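Local coordinates for glycosyl transferase family 9 (Veillonella parvula, PDB 3TOV), which probably transfers a sugar, perhaps a heptose, from an activated donor to an acceptor, as in related family 9 glycosyltransferases, at residues M4-M17 / I84-H97. Numbering follows the deposited sequence.
Sequences MELDYKRIVVTFLM and INAKGKTDIVINLH
Val12 CB rests against Val93 CG2 where strands 10-14 and 92-95 run side by side in parallel at the centre of the N-terminal Rossmann-like sheet, as expected of a GT-B glycosyltransferase, with strand order 3-2-1-4-5-6. These two valines put their side chains on one face, Ile11, Val13, Ile92 and Ile94 on the other. Backbone bonds alternate across the pair; Val12 N gives to Ile92 O at 3.1 Å and Val12 O takes Ile94 N at 3.0 Å. Helix 70-87 lies under the valine face, where Ile84 meets Val12 tip to tip, CD1 to CG1 at 4.0 Å. On the opposite face Leu6 CD2 comes in at about a right angle to Ile92 CD1.

The entry to the strands is gripped by polar groups. Arg10 N donates to Asp91 OD2 at 2.7 Å, while Arg10 O accepts from both Asp91 N and Ile92 N. The Arg10 chain bends at chi3 and brings its guanidinium to the end of helix 70-87, with Gly88 CA over one face and Lys87 CD at its edge, in plane. Cut back to an alanine, this position would probably leave Lys87 CG and CD without their flat neighbour and open a gap beside Gly88 CA.

At the far end Phe15 CD1 packs on Leu96 CB at 3.5 Å, its ring oblique to that of His97. The His97 ring swings out trans to the main-chain N (chi1 -170°), which brings ND1 to Leu16 N in a weak hydrogen bond. Selenomethionine Met17 closes over one face, its CG 3.3 Å from the imidazole centroid and almost on the ring normal.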
# COMPACT_ATOMS: atom_id res chain seq x y z
N MSE A 4 -21.64 -17.16 -9.20
CA MSE A 4 -22.48 -16.19 -8.52
C MSE A 4 -22.70 -15.02 -9.46
O MSE A 4 -21.73 -14.44 -9.96
CB MSE A 4 -21.81 -15.70 -7.24
CG MSE A 4 -22.40 -14.40 -6.71
SE MSE A 4 -22.08 -14.16 -4.80
CE MSE A 4 -22.81 -15.88 -4.20
N GLU A 5 -23.95 -14.67 -9.72
CA GLU A 5 -24.22 -13.56 -10.63
C GLU A 5 -23.92 -12.22 -9.98
O GLU A 5 -24.62 -11.81 -9.04
CB GLU A 5 -25.64 -13.61 -11.17
CG GLU A 5 -25.82 -12.75 -12.41
CD GLU A 5 -26.98 -13.23 -13.27
OE1 GLU A 5 -27.56 -14.30 -12.95
OE2 GLU A 5 -27.31 -12.55 -14.26
N LEU A 6 -22.89 -11.55 -10.48
CA LEU A 6 -22.42 -10.30 -9.91
C LEU A 6 -22.93 -9.08 -10.67
O LEU A 6 -23.29 -8.07 -10.06
CB LEU A 6 -20.89 -10.28 -9.87
CG LEU A 6 -20.20 -11.40 -9.09
CD1 LEU A 6 -18.70 -11.43 -9.37
CD2 LEU A 6 -20.48 -11.29 -7.60
N ASP A 7 -22.97 -9.17 -12.00
CA ASP A 7 -23.37 -8.03 -12.82
C ASP A 7 -24.82 -7.62 -12.54
O ASP A 7 -25.67 -8.45 -12.22
CB ASP A 7 -23.17 -8.33 -14.31
CG ASP A 7 -23.13 -7.07 -15.16
OD1 ASP A 7 -23.04 -5.97 -14.59
OD2 ASP A 7 -23.19 -7.19 -16.40
N TYR A 8 -25.09 -6.32 -12.63
CA TYR A 8 -26.44 -5.79 -12.43
C TYR A 8 -26.93 -5.85 -10.98
O TYR A 8 -28.12 -5.94 -10.72
CB TYR A 8 -27.45 -6.47 -13.37
CG TYR A 8 -27.41 -5.93 -14.78
CD1 TYR A 8 -27.80 -4.62 -15.05
CD2 TYR A 8 -26.97 -6.71 -15.84
CE1 TYR A 8 -27.75 -4.10 -16.34
CE2 TYR A 8 -26.92 -6.20 -17.14
CZ TYR A 8 -27.31 -4.89 -17.39
OH TYR A 8 -27.27 -4.37 -18.67
N LYS A 9 -26.00 -5.78 -10.03
CA LYS A 9 -26.35 -5.89 -8.62
C LYS A 9 -25.79 -4.73 -7.78
O LYS A 9 -24.81 -4.10 -8.16
CB LYS A 9 -25.85 -7.23 -8.05
CG LYS A 9 -26.20 -8.47 -8.86
CD LYS A 9 -27.69 -8.60 -9.04
CE LYS A 9 -28.13 -10.05 -9.04
NZ LYS A 9 -27.69 -10.71 -7.78
N ARG A 10 -26.43 -4.46 -6.64
CA ARG A 10 -25.87 -3.52 -5.67
C ARG A 10 -25.01 -4.30 -4.71
O ARG A 10 -25.49 -5.23 -4.06
CB ARG A 10 -26.97 -2.81 -4.89
CG ARG A 10 -27.77 -1.83 -5.72
CD ARG A 10 -28.63 -0.93 -4.85
NE ARG A 10 -28.27 0.47 -5.03
CZ ARG A 10 -27.61 1.19 -4.13
NH1 ARG A 10 -27.25 0.63 -2.97
NH2 ARG A 10 -27.31 2.46 -4.39
N ILE A 11 -23.75 -3.90 -4.60
CA ILE A 11 -22.78 -4.68 -3.84
C ILE A 11 -22.04 -3.83 -2.82
O ILE A 11 -21.65 -2.70 -3.10
CB ILE A 11 -21.76 -5.31 -4.79
CG1 ILE A 11 -22.48 -6.04 -5.92
CG2 ILE A 11 -20.87 -6.27 -4.05
CD1 ILE A 11 -21.58 -6.34 -7.09
N VAL A 12 -21.84 -4.37 -1.63
CA VAL A 12 -21.00 -3.70 -0.65
C VAL A 12 -19.71 -4.48 -0.34
O VAL A 12 -19.72 -5.70 -0.18
CB VAL A 12 -21.77 -3.41 0.65
CG1 VAL A 12 -20.81 -2.96 1.75
CG2 VAL A 12 -22.79 -2.35 0.40
N VAL A 13 -18.60 -3.76 -0.28
CA VAL A 13 -17.33 -4.37 0.10
C VAL A 13 -16.90 -3.78 1.44
O VAL A 13 -16.88 -2.57 1.61
CB VAL A 13 -16.25 -4.14 -0.97
CG1 VAL A 13 -14.95 -4.90 -0.63
CG2 VAL A 13 -16.78 -4.56 -2.32
N THR A 14 -16.58 -4.64 2.38
CA THR A 14 -16.20 -4.21 3.70
C THR A 14 -14.75 -4.57 3.94
O THR A 14 -14.40 -5.75 4.01
CB THR A 14 -17.05 -4.88 4.74
OG1 THR A 14 -16.80 -6.29 4.72
CG2 THR A 14 -18.49 -4.65 4.42
N PHE A 15 -13.91 -3.54 4.07
CA PHE A 15 -12.51 -3.69 4.45
C PHE A 15 -12.10 -2.50 5.34
O PHE A 15 -12.01 -1.35 4.88
CB PHE A 15 -11.65 -3.78 3.19
CG PHE A 15 -10.31 -4.39 3.43
CD1 PHE A 15 -10.19 -5.71 3.81
CD2 PHE A 15 -9.15 -3.64 3.25
CE1 PHE A 15 -8.94 -6.27 4.03
CE2 PHE A 15 -7.90 -4.20 3.46
CZ PHE A 15 -7.79 -5.52 3.85
N LEU A 16 -11.88 -2.76 6.62
CA LEU A 16 -11.47 -1.70 7.53
C LEU A 16 -10.04 -1.87 8.03
O LEU A 16 -9.76 -1.66 9.21
CB LEU A 16 -12.42 -1.63 8.72
CG LEU A 16 -13.87 -1.37 8.34
CD1 LEU A 16 -14.72 -1.08 9.57
CD2 LEU A 16 -13.92 -0.22 7.36
N MSE A 17 -9.12 -2.24 7.14
CA MSE A 17 -7.74 -2.46 7.55
C MSE A 17 -6.85 -1.24 7.32
O MSE A 17 -7.32 -0.10 7.24
CB MSE A 17 -7.15 -3.69 6.87
CG MSE A 17 -7.83 -5.00 7.29
SE MSE A 17 -6.97 -6.66 6.65
CE MSE A 17 -5.47 -6.68 7.91
N ILE A 84 -26.09 2.62 4.77
CA ILE A 84 -26.06 1.84 3.53
C ILE A 84 -27.46 1.48 3.07
O ILE A 84 -27.77 1.59 1.89
CB ILE A 84 -25.23 0.55 3.70
CG1 ILE A 84 -23.74 0.86 3.60
CG2 ILE A 84 -25.62 -0.48 2.66
CD1 ILE A 84 -22.86 -0.30 4.01
N ASN A 85 -28.29 1.06 4.01
CA ASN A 85 -29.64 0.58 3.72
C ASN A 85 -30.64 1.69 3.40
O ASN A 85 -31.76 1.43 2.95
CB ASN A 85 -30.18 -0.23 4.90
CG ASN A 85 -29.54 -1.59 4.99
OD1 ASN A 85 -29.00 -2.09 4.01
ND2 ASN A 85 -29.60 -2.19 6.17
N ALA A 86 -30.23 2.92 3.65
CA ALA A 86 -31.07 4.05 3.31
C ALA A 86 -30.91 4.35 1.83
O ALA A 86 -31.78 4.97 1.21
CB ALA A 86 -30.69 5.25 4.14
N LYS A 87 -29.80 3.88 1.26
CA LYS A 87 -29.48 4.17 -0.13
C LYS A 87 -30.07 3.17 -1.15
O LYS A 87 -30.40 3.56 -2.28
CB LYS A 87 -27.97 4.28 -0.30
CG LYS A 87 -27.48 4.24 -1.74
CD LYS A 87 -25.96 4.06 -1.81
CE LYS A 87 -25.48 2.81 -1.05
NZ LYS A 87 -23.99 2.65 -1.14
N GLY A 88 -30.21 1.90 -0.77
CA GLY A 88 -30.72 0.90 -1.70
C GLY A 88 -30.65 -0.51 -1.15
O GLY A 88 -29.91 -0.77 -0.20
N LYS A 89 -31.42 -1.41 -1.75
CA LYS A 89 -31.44 -2.81 -1.31
C LYS A 89 -30.24 -3.59 -1.81
O LYS A 89 -30.25 -4.17 -2.90
CB LYS A 89 -32.77 -3.51 -1.64
CG LYS A 89 -33.43 -3.11 -2.96
CD LYS A 89 -34.85 -3.70 -3.05
CE LYS A 89 -35.66 -3.18 -4.24
NZ LYS A 89 -35.17 -3.65 -5.57
N THR A 90 -29.20 -3.60 -0.99
CA THR A 90 -27.96 -4.32 -1.26
C THR A 90 -28.17 -5.81 -1.56
O THR A 90 -28.73 -6.54 -0.75
CB THR A 90 -27.00 -4.17 -0.06
OG1 THR A 90 -26.66 -2.78 0.10
CG2 THR A 90 -25.76 -5.00 -0.28
N ASP A 91 -27.69 -6.26 -2.71
CA ASP A 91 -27.91 -7.63 -3.17
C ASP A 91 -26.90 -8.60 -2.58
O ASP A 91 -27.26 -9.64 -2.00
CB ASP A 91 -27.85 -7.69 -4.70
CG ASP A 91 -28.87 -6.79 -5.37
OD1 ASP A 91 -30.04 -6.80 -4.91
OD2 ASP A 91 -28.51 -6.08 -6.33
N ILE A 92 -25.62 -8.25 -2.73
CA ILE A 92 -24.50 -9.04 -2.26
C ILE A 92 -23.58 -8.23 -1.35
O ILE A 92 -23.18 -7.11 -1.70
CB ILE A 92 -23.62 -9.46 -3.44
CG1 ILE A 92 -24.41 -10.32 -4.42
CG2 ILE A 92 -22.37 -10.19 -2.95
CD1 ILE A 92 -23.94 -10.16 -5.84
N VAL A 93 -23.24 -8.79 -0.20
CA VAL A 93 -22.15 -8.25 0.61
C VAL A 93 -20.93 -9.18 0.63
O VAL A 93 -21.05 -10.38 0.88
CB VAL A 93 -22.61 -7.94 2.04
CG1 VAL A 93 -21.44 -8.08 3.01
CG2 VAL A 93 -23.21 -6.54 2.10
N ILE A 94 -19.76 -8.61 0.35
CA ILE A 94 -18.51 -9.34 0.34
C ILE A 94 -17.61 -8.84 1.47
O ILE A 94 -17.21 -7.69 1.46
CB ILE A 94 -17.77 -9.11 -0.98
CG1 ILE A 94 -18.71 -9.38 -2.15
CG2 ILE A 94 -16.51 -9.95 -1.06
CD1 ILE A 94 -18.02 -9.49 -3.48
N ASN A 95 -17.29 -9.69 2.44
CA ASN A 95 -16.41 -9.28 3.53
C ASN A 95 -14.98 -9.76 3.30
O ASN A 95 -14.75 -10.97 3.16
CB ASN A 95 -16.93 -9.75 4.90
CG ASN A 95 -16.03 -9.31 6.05
OD1 ASN A 95 -15.28 -8.34 5.93
ND2 ASN A 95 -16.11 -10.01 7.17
N LEU A 96 -14.03 -8.82 3.26
CA LEU A 96 -12.62 -9.12 3.00
C LEU A 96 -11.81 -9.06 4.27
O LEU A 96 -10.65 -9.42 4.29
CB LEU A 96 -12.01 -8.14 2.00
CG LEU A 96 -12.53 -8.34 0.57
CD1 LEU A 96 -11.79 -7.49 -0.47
CD2 LEU A 96 -12.45 -9.82 0.21
N HIS A 97 -12.45 -8.60 5.34
CA HIS A 97 -11.78 -8.41 6.61
C HIS A 97 -12.45 -9.28 7.67
O HIS A 97 -13.52 -8.94 8.21
CB HIS A 97 -11.81 -6.93 6.98
CG HIS A 97 -10.95 -6.60 8.15
ND1 HIS A 97 -10.93 -5.34 8.72
CD2 HIS A 97 -10.08 -7.35 8.86
CE1 HIS A 97 -10.08 -5.34 9.73
NE2 HIS A 97 -9.55 -6.55 9.84